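Local coordinates for protein serine protease (Arthrobacter nicotinovorans, PDB 3WY8) that acts as a trypsin-like serine protease with keratinolytic activity, probably cleaving peptide bonds through its catalytic domain, the part present here, at residues 1-6 against 124-129; 22-27 against 130-135; 111-116 against 174-179. All blocks are in the same frame, centred on the assembly; numbering follows the deposited sequence.

Interaction 1 of 3, residues 1-6 against 124-129; sequences VNQSET and SYKSFG
E5 meets K126 and F128 where the N-terminal segment lies along the second, C-terminal β-domain of this trypsin-like fold. Strand 3-4 does not pair with strand 124-129 directly. Strand 142-150 lies between the two and pairs with both, and the side chains reach across it. K126 does most of the reaching: with CG anti to the backbone N (chi1 -172°) and the rest of the chain stretched out, it carries its ammonium to the N-terminal segment. There K126 NZ forms a salt bridge with E5 OE2 at 2.9 Å, entering on the syn side of the carboxylate but 32° out of its plane. S143 OG is hydrogen-bonded to the same oxygen, so OE2 is gripped twice, and the nearby positive charge probably helps keep E5 ionised. E5 CG, anti to its carbonyl carbon, lies 3.7 Å from F128 CE1 in an oblique approach, and the bend at chi2 then brings the carboxylate back along the ring to K126, the carboxylate and ring planes standing 58° apart. Q3 comes in at about a right angle to K126. Its NE2 lies 3.5 Å from K126 NZ, but both atoms are donors and no bond joins them. A water takes up part of this meeting, accepting from K126 NZ at 2.8 Å and only weakly from Q3 NE2 at 3.4 Å. With Q3 also paired through its backbone to S143, strand 3-4 extends the C-terminal β-domain of a chymotrypsin-like two-domain fold, and the chain then goes on to the first barrel.

Interaction 2 of 3, residues 22-27 against 130-135; sequences NYVCSG and YPAASP
S26 OG lies at the edge of the Y130 ring, in its plane, 4.0 Å from Y130 CD2 and nearer, at 3.6 Å, to Y130 CB. The Y130 side chain also touches L141 and K13, and its hydroxyl is hydrogen-bonded to the carbonyl O of Y62. In the chymotrypsin fold this is where the two domains meet: S26 lies on strand 21-29 of the N-terminal six-stranded barrel, and Y130 opens the loop that follows strand 124-129 of the C-terminal domain. The central link is a hydrogen bond from the backbone N of Y130 to S26 OG, 2.8 Å long and nearly straight, with an angle of 161° at the hydrogen. With OG anti to its own carbonyl carbon (chi1 -54°), the serine hydroxyl can take this N-H while also bonding to the carbonyl O of G169. Since that carbonyl can only accept, the hydroxyl serves as a relay between two backbone segments. G169 and S171, which pairs with the S26 backbone, belong to the loop carrying the probable catalytic serine. Replacing S26 by an alanine would probably leave the Y130 N-H and the G169 carbonyl without their common mate and slacken the join beside the putative active site. On the same strand, C25 points away from the loop and forms the disulfide with C44. Farther out the contact turns apolar: V24 touches the loop with its CG2 branch, the one between the backbone N and the carbonyl carbon, 3.9 Å from A132 CB.

Interaction 3 of 3, residues 111-116 against 174-179; sequences GSSGVQ and PWFIGN
S113 comes at the F176 ring from the side and not over a face: its OG lies near the ring plane, 3.3 Å from F176 CE1, with F176 CZ farther off at 3.8 Å. S113 CB follows in the same plane, 3.9 Å from CE1, so the whole short side chain is set against one corner of the ring. The serine oxygen makes no hydrogen bond to anything on segment 174-179. Its polar partner is N28 ND2 on strand 21-29, and N28 also touches the F176 side chain, so the same asparagine binds the hydroxyl and borders the phenylalanine. The torsion at S113 (chi1 -60°) keeps OG beside its own backbone N and anti to the carbonyl carbon, which sets it at the F176 edge. The segment around S113 is part of the connection that leads from the first barrel, by way of helix 106-110, into the second domain of the chymotrypsin fold. Strand 174-177 belongs to the sheet of that second domain. G111, with a positive phi of 74°, is the first residue to leave the helix, after which the chain runs extended past the sheet, with G114 and Q116 each bonded through the backbone to Q185. The second side-chain meeting is looser. Q116 and I177 cross at about a right angle, and their closest atoms, Q116 CG and I177 CD1, are 4.2 Å apart. I177 makes the contact with this terminal methyl, whereas Q116 is bent at chi2 (-69°) and offers an aliphatic carbon rather than its amide. I177 also leans on Y125 and L123, and the Q116 carbonyl O accepts a hydrogen bond from N186 ND2.

How the interactions relate
Interactions 1 and 3 share the C-terminal sheet: strands 124-129 and 174-177 are antiparallel neighbours in it, joined by backbone bonds K126-F176 and S124-G178, and the contact centres lie about 12 Å apart. Interaction 2, about 15 Å from interaction 1 between centres, takes over where strand 124-129 ends, G129 packing on S26. Interactions 2 and 3 are farther separated, about 20 Å between centres, on opposite sides of the chain's centre. Along the chain the order is 1-6, 22-27, 111-116, 124-129, 130-135, 174-179, so each pair of contacts interleaves. The N-terminus, the first barrel and the interdomain connection are thereby each tied to the second domain.

Interaction 1 of 3, residues 1-6 against 124-129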
loop_
_atom_site.group_PDB
_atom_site.type_symbol
_atom_site.label_atom_id
_atom_site.label_comp_id
_atom_site.label_asym_id
_atom_site.label_seq_id
_atom_site.Cartn_x
_atom_site.Cartn_y
_atom_site.Cartn_z
ATOM N N VAL A 1 -13.258 -0.241 -13.227
ATOM C CA VAL A 1 -13.682 -1.659 -13.391
ATOM C C VAL A 1 -12.957 -2.576 -12.399
ATOM O O VAL A 1 -11.781 -2.375 -12.100
ATOM C CB VAL A 1 -13.502 -2.151 -14.858
ATOM C CG1 VAL A 1 -12.040 -2.215 -15.250
ATOM C CG2 VAL A 1 -14.173 -3.500 -15.057
ATOM N N ASN A 2 -13.684 -3.570 -11.895
ATOM C CA ASN A 2 -13.146 -4.535 -10.945
ATOM C C ASN A 2 -12.767 -5.828 -11.654
ATOM O O ASN A 2 -13.585 -6.417 -12.368
ATOM C CB ASN A 2 -14.169 -4.825 -9.846
ATOM C CG ASN A 2 -14.686 -3.564 -9.171
ATOM O OD1 ASN A 2 -13.927 -2.631 -8.900
ATOM N ND2 ASN A 2 -15.983 -3.540 -8.881
ATOM N N GLN A 3 -11.531 -6.271 -11.462
ATOM C CA GLN A 3 -11.072 -7.495 -12.120
ATOM C C GLN A 3 -10.085 -8.317 -11.305
ATOM O O GLN A 3 -9.448 -7.813 -10.372
ATOM C CB GLN A 3 -10.530 -7.210 -13.531
ATOM C CG GLN A 3 -9.452 -6.154 -13.621
ATOM C CD GLN A 3 -9.261 -5.606 -15.039
ATOM O OE1 GLN A 3 -9.343 -6.337 -16.022
ATOM N NE2 GLN A 3 -8.989 -4.312 -15.136
ATOM N N SER A 4 -9.988 -9.595 -11.660
ATOM C CA SER A 4 -8.949 -10.470 -11.148
ATOM C C SER A 4 -7.682 -10.252 -11.963
ATOM O O SER A 4 -7.749 -9.987 -13.168
ATOM C CB SER A 4 -9.395 -11.930 -11.231
ATOM O OG SER A 4 -10.538 -12.159 -10.422
ATOM N N GLU A 5 -6.538 -10.360 -11.299
ATOM C CA GLU A 5 -5.241 -10.058 -11.898
ATOM C C GLU A 5 -4.253 -11.199 -11.684
ATOM O O GLU A 5 -4.201 -11.782 -10.598
ATOM C CB GLU A 5 -4.659 -8.788 -11.263
ATOM C CG GLU A 5 -5.480 -7.522 -11.488
ATOM C CD GLU A 5 -5.370 -6.982 -12.908
ATOM O OE1 GLU A 5 -4.472 -7.418 -13.662
ATOM O OE2 GLU A 5 -6.188 -6.114 -13.267
ATOM N N THR A 6 -3.463 -11.520 -12.708
ATOM C CA THR A 6 -2.341 -12.435 -12.496
ATOM C C THR A 6 -1.330 -11.722 -11.609
ATOM O O THR A 6 -1.267 -10.485 -11.626
ATOM C CB THR A 6 -1.645 -12.884 -13.801
ATOM O OG1 THR A 6 -1.258 -11.736 -14.562
ATOM C CG2 THR A 6 -2.562 -13.760 -14.612
ATOM N N SER A 124 -6.761 9.656 -13.236
ATOM C CA SER A 124 -7.318 8.308 -13.352
ATOM C C SER A 124 -6.308 7.291 -12.839
ATOM O O SER A 124 -5.100 7.465 -13.019
ATOM C CB SER A 124 -7.709 8.011 -14.798
ATOM O OG SER A 124 -8.794 8.837 -15.177
ATOM N N TYR A 125 -6.810 6.233 -12.206
ATOM C CA TYR A 125 -5.962 5.269 -11.515
ATOM C C TYR A 125 -6.383 3.830 -11.752
ATOM O O TYR A 125 -7.538 3.552 -12.071
ATOM C CB TYR A 125 -6.021 5.501 -10.002
ATOM C CG TYR A 125 -5.382 6.781 -9.535
ATOM C CD1 TYR A 125 -4.020 6.833 -9.264
ATOM C CD2 TYR A 125 -6.146 7.934 -9.345
ATOM C CE1 TYR A 125 -3.423 8.010 -8.823
ATOM C CE2 TYR A 125 -5.561 9.116 -8.909
ATOM C CZ TYR A 125 -4.200 9.140 -8.647
ATOM O OH TYR A 125 -3.619 10.303 -8.214
ATOM N N LYS A 126 -5.427 2.924 -11.583
ATOM C CA LYS A 126 -5.727 1.512 -11.393
ATOM C C LYS A 126 -5.092 1.093 -10.068
ATOM O O LYS A 126 -3.888 1.253 -9.876
ATOM C CB LYS A 126 -5.208 0.666 -12.558
ATOM C CG LYS A 126 -5.664 -0.800 -12.492
ATOM C CD LYS A 126 -5.273 -1.578 -13.741
ATOM C CE LYS A 126 -5.763 -3.016 -13.654
ATOM N NZ LYS A 126 -5.545 -3.799 -14.908
ATOM N N SER A 127 -5.923 0.597 -9.156
ATOM C CA SER A 127 -5.488 0.194 -7.821
ATOM C C SER A 127 -5.478 -1.320 -7.692
ATOM O O SER A 127 -6.357 -1.997 -8.217
ATOM C CB SER A 127 -6.408 0.795 -6.758
ATOM O OG SER A 127 -6.263 0.124 -5.509
ATOM N N PHE A 128 -4.484 -1.835 -6.980
ATOM C CA PHE A 128 -4.320 -3.271 -6.789
ATOM C C PHE A 128 -4.328 -3.638 -5.318
ATOM O O PHE A 128 -3.990 -2.822 -4.472
ATOM C CB PHE A 128 -2.995 -3.720 -7.398
ATOM C CG PHE A 128 -2.962 -3.655 -8.896
ATOM C CD1 PHE A 128 -3.098 -4.818 -9.653
ATOM C CD2 PHE A 128 -2.776 -2.440 -9.553
ATOM C CE1 PHE A 128 -3.054 -4.771 -11.049
ATOM C CE2 PHE A 128 -2.739 -2.379 -10.949
ATOM C CZ PHE A 128 -2.881 -3.549 -11.696
ATOM N N GLY A 129 -4.707 -4.874 -5.013
ATOM C CA GLY A 129 -4.621 -5.358 -3.641
ATOM C C GLY A 129 -4.978 -6.818 -3.486
ATOM O O GLY A 129 -5.372 -7.480 -4.450
HETATM O O HOH W 1 -6.773 -2.482 -17.018
#

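Interaction 2 of 3, residues 22-27 against 130-135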
loop_
_atom_site.group_PDB
_atom_site.type_symbol
_atom_site.label_atom_id
_atom_site.label_comp_id
_atom_site.label_asym_id
_atom_site.label_seq_id
_atom_site.Cartn_x
_atom_site.Cartn_y
_atom_site.Cartn_z
ATOM N N ASN A 22 -2.771 -10.153 14.772
ATOM C CA ASN A 22 -2.339 -10.522 13.425
ATOM C C ASN A 22 -3.281 -10.044 12.327
ATOM O O ASN A 22 -4.494 -10.285 12.380
ATOM C CB ASN A 22 -2.119 -12.030 13.344
ATOM C CG ASN A 22 -1.070 -12.505 14.322
ATOM O OD1 ASN A 22 0.032 -11.959 14.374
ATOM N ND2 ASN A 22 -1.417 -13.501 15.128
ATOM N N TYR A 23 -2.707 -9.373 11.332
ATOM C CA TYR A 23 -3.477 -8.731 10.270
ATOM C C TYR A 23 -2.860 -8.972 8.895
ATOM O O TYR A 23 -1.716 -9.421 8.783
ATOM C CB TYR A 23 -3.534 -7.217 10.507
ATOM C CG TYR A 23 -4.113 -6.774 11.829
ATOM C CD1 TYR A 23 -5.486 -6.842 12.068
ATOM C CD2 TYR A 23 -3.292 -6.260 12.832
ATOM C CE1 TYR A 23 -6.030 -6.421 13.283
ATOM C CE2 TYR A 23 -3.824 -5.835 14.054
ATOM C CZ TYR A 23 -5.193 -5.922 14.269
ATOM O OH TYR A 23 -5.733 -5.508 15.466
ATOM N N VAL A 24 -3.624 -8.658 7.850
ATOM C CA VAL A 24 -3.100 -8.628 6.484
ATOM C C VAL A 24 -3.286 -7.271 5.826
ATOM O O VAL A 24 -4.197 -6.513 6.174
ATOM C CB VAL A 24 -3.729 -9.698 5.551
ATOM C CG1 VAL A 24 -3.177 -11.066 5.853
ATOM C CG2 VAL A 24 -5.258 -9.659 5.606
ATOM N N CYS A 25 -2.410 -6.989 4.868
ATOM C CA CYS A 25 -2.491 -5.798 4.042
ATOM C C CYS A 25 -1.911 -6.111 2.666
ATOM O O CYS A 25 -1.636 -7.271 2.346
ATOM C CB CYS A 25 -1.732 -4.641 4.694
ATOM S SG CYS A 25 -2.714 -3.614 5.834
ATOM N N SER A 26 -1.734 -5.072 1.859
ATOM C CA SER A 26 -1.107 -5.186 0.553
ATOM C C SER A 26 -0.049 -4.094 0.440
ATOM O O SER A 26 -0.086 -3.107 1.181
ATOM C CB SER A 26 -2.158 -5.036 -0.549
ATOM O OG SER A 26 -3.209 -5.964 -0.351
ATOM N N GLY A 27 0.898 -4.273 -0.472
ATOM C CA GLY A 27 1.985 -3.320 -0.626
ATOM C C GLY A 27 2.654 -3.414 -1.979
ATOM O O GLY A 27 2.267 -4.226 -2.827
ATOM N N TYR A 130 -4.830 -7.301 -2.256
ATOM C CA TYR A 130 -5.222 -8.645 -1.867
ATOM C C TYR A 130 -6.398 -8.568 -0.886
ATOM O O TYR A 130 -6.217 -8.775 0.320
ATOM C CB TYR A 130 -4.035 -9.369 -1.225
ATOM C CG TYR A 130 -2.995 -9.831 -2.209
ATOM C CD1 TYR A 130 -3.068 -11.101 -2.775
ATOM C CD2 TYR A 130 -1.935 -8.998 -2.580
ATOM C CE1 TYR A 130 -2.110 -11.528 -3.693
ATOM C CE2 TYR A 130 -0.970 -9.419 -3.492
ATOM C CZ TYR A 130 -1.066 -10.683 -4.042
ATOM O OH TYR A 130 -0.119 -11.111 -4.945
ATOM N N PRO A 131 -7.613 -8.270 -1.395
ATOM C CA PRO A 131 -8.753 -8.188 -0.484
ATOM C C PRO A 131 -9.007 -9.534 0.189
ATOM O O PRO A 131 -8.924 -10.578 -0.469
ATOM C CB PRO A 131 -9.919 -7.796 -1.399
ATOM C CG PRO A 131 -9.509 -8.224 -2.766
ATOM C CD PRO A 131 -8.013 -8.064 -2.802
ATOM N N ALA A 132 -9.303 -9.498 1.487
ATOM C CA ALA A 132 -9.355 -10.704 2.309
ATOM C C ALA A 132 -10.693 -10.920 3.012
ATOM O O ALA A 132 -10.851 -11.877 3.773
ATOM C CB ALA A 132 -8.201 -10.699 3.331
ATOM N N ALA A 133 -11.647 -10.027 2.760
ATOM C CA ALA A 133 -12.981 -10.131 3.353
ATOM C C ALA A 133 -14.019 -10.450 2.291
ATOM O O ALA A 133 -13.891 -10.029 1.137
ATOM C CB ALA A 133 -13.343 -8.846 4.083
ATOM N N SER A 134 -15.052 -11.186 2.696
ATOM C CA SER A 134 -16.146 -11.569 1.809
ATOM C C SER A 134 -16.552 -10.399 0.910
ATOM O O SER A 134 -16.740 -9.287 1.410
ATOM C CB SER A 134 -17.344 -12.044 2.631
ATOM O OG SER A 134 -18.353 -12.550 1.776
ATOM N N PRO A 135 -16.703 -10.644 -0.411
ATOM C CA PRO A 135 -16.681 -11.945 -1.097
ATOM C C PRO A 135 -15.296 -12.527 -1.420
ATOM O O PRO A 135 -15.212 -13.612 -2.003
ATOM C CB PRO A 135 -17.435 -11.657 -2.395
ATOM C CG PRO A 135 -17.118 -10.225 -2.688
ATOM C CD PRO A 135 -16.994 -9.540 -1.349
HETATM O O HOH W 2 -4.079 -9.109 2.145
#

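Interaction 3 of 3, residues 111-116 against 174-179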
loop_
_atom_site.group_PDB
_atom_site.type_symbol
_atom_site.label_atom_id
_atom_site.label_comp_id
_atom_site.label_asym_id
_atom_site.label_seq_id
_atom_site.Cartn_x
_atom_site.Cartn_y
_atom_site.Cartn_z
ATOM N N GLY A 111 11.992 -6.092 -9.021
ATOM C CA GLY A 111 11.843 -4.775 -9.633
ATOM C C GLY A 111 11.120 -3.827 -8.692
ATOM O O GLY A 111 10.926 -4.136 -7.515
ATOM N N SER A 112 10.718 -2.675 -9.218
ATOM C CA SER A 112 10.055 -1.654 -8.413
ATOM C C SER A 112 9.296 -0.653 -9.277
ATOM O O SER A 112 9.575 -0.505 -10.473
ATOM C CB SER A 112 11.076 -0.925 -7.535
ATOM O OG SER A 112 12.016 -0.221 -8.328
ATOM N N SER A 113 8.331 0.024 -8.661
ATOM C CA SER A 113 7.555 1.058 -9.330
ATOM C C SER A 113 8.153 2.427 -9.055
ATOM O O SER A 113 8.591 2.705 -7.937
ATOM C CB SER A 113 6.117 1.058 -8.821
ATOM O OG SER A 113 5.484 -0.187 -9.051
ATOM N N GLY A 114 8.149 3.284 -10.071
ATOM C CA GLY A 114 8.427 4.699 -9.862
ATOM C C GLY A 114 7.329 5.313 -9.012
ATOM O O GLY A 114 6.212 4.782 -8.947
ATOM N N VAL A 115 7.653 6.419 -8.348
ATOM C CA VAL A 115 6.687 7.134 -7.510
ATOM C C VAL A 115 6.503 8.580 -7.960
ATOM O O VAL A 115 7.399 9.166 -8.576
ATOM C CB VAL A 115 7.068 7.094 -5.998
ATOM C CG1 VAL A 115 6.883 5.694 -5.437
ATOM C CG2 VAL A 115 8.497 7.594 -5.761
ATOM N N GLN A 116 5.332 9.138 -7.657
ATOM C CA GLN A 116 5.035 10.543 -7.912
ATOM C C GLN A 116 4.454 11.195 -6.668
ATOM O O GLN A 116 3.632 10.594 -5.968
ATOM C CB GLN A 116 4.041 10.705 -9.067
ATOM C CG GLN A 116 4.561 10.289 -10.437
ATOM C CD GLN A 116 5.646 11.202 -10.986
ATOM O OE1 GLN A 116 5.775 12.362 -10.579
ATOM N NE2 GLN A 116 6.425 10.683 -11.931
ATOM N N PRO A 174 -1.230 -0.585 -4.011
ATOM C CA PRO A 174 -0.830 0.608 -4.759
ATOM C C PRO A 174 -1.887 1.168 -5.716
ATOM O O PRO A 174 -2.607 0.407 -6.365
ATOM C CB PRO A 174 0.392 0.126 -5.543
ATOM C CG PRO A 174 0.145 -1.349 -5.752
ATOM C CD PRO A 174 -0.548 -1.804 -4.492
ATOM N N TRP A 175 -1.954 2.496 -5.789
ATOM C CA TRP A 175 -2.682 3.198 -6.840
ATOM C C TRP A 175 -1.673 3.637 -7.887
ATOM O O TRP A 175 -0.750 4.397 -7.577
ATOM C CB TRP A 175 -3.348 4.462 -6.287
ATOM C CG TRP A 175 -4.574 4.256 -5.463
ATOM C CD1 TRP A 175 -4.839 3.219 -4.616
ATOM C CD2 TRP A 175 -5.692 5.144 -5.372
ATOM N NE1 TRP A 175 -6.064 3.396 -4.018
ATOM C CE2 TRP A 175 -6.609 4.572 -4.464
ATOM C CE3 TRP A 175 -6.010 6.369 -5.975
ATOM C CZ2 TRP A 175 -7.831 5.178 -4.149
ATOM C CZ3 TRP A 175 -7.224 6.976 -5.661
ATOM C CH2 TRP A 175 -8.117 6.380 -4.754
ATOM N N PHE A 176 -1.852 3.176 -9.121
ATOM C CA PHE A 176 -1.000 3.627 -10.222
ATOM C C PHE A 176 -1.751 4.626 -11.077
ATOM O O PHE A 176 -2.908 4.392 -11.428
ATOM C CB PHE A 176 -0.546 2.449 -11.091
ATOM C CG PHE A 176 0.242 1.414 -10.342
ATOM C CD1 PHE A 176 1.583 1.625 -10.049
ATOM C CD2 PHE A 176 -0.361 0.232 -9.925
ATOM C CE1 PHE A 176 2.320 0.668 -9.343
ATOM C CE2 PHE A 176 0.363 -0.726 -9.224
ATOM C CZ PHE A 176 1.703 -0.511 -8.929
ATOM N N ILE A 177 -1.107 5.748 -11.396
ATOM C CA ILE A 177 -1.688 6.703 -12.345
ATOM C C ILE A 177 -1.821 6.002 -13.690
ATOM O O ILE A 177 -0.861 5.407 -14.176
ATOM C CB ILE A 177 -0.818 7.964 -12.530
ATOM C CG1 ILE A 177 -0.622 8.689 -11.196
ATOM C CG2 ILE A 177 -1.452 8.901 -13.569
ATOM C CD1 ILE A 177 0.495 9.740 -11.219
ATOM N N GLY A 178 -3.011 6.069 -14.282
ATOM C CA GLY A 178 -3.248 5.430 -15.574
ATOM C C GLY A 178 -3.995 4.119 -15.449
ATOM O O GLY A 178 -4.842 3.965 -14.565
ATOM N N ASN A 179 -3.669 3.173 -16.329
ATOM C CA ASN A 179 -4.423 1.919 -16.437
ATOM C C ASN A 179 -3.591 0.642 -16.335
ATOM O O ASN A 179 -4.048 -0.435 -16.734
ATOM C CB ASN A 179 -5.236 1.908 -17.741
ATOM C CG ASN A 179 -4.362 1.949 -18.992
ATOM O OD1 ASN A 179 -3.125 1.925 -18.920
ATOM N ND2 ASN A 179 -5.009 2.006 -20.156
#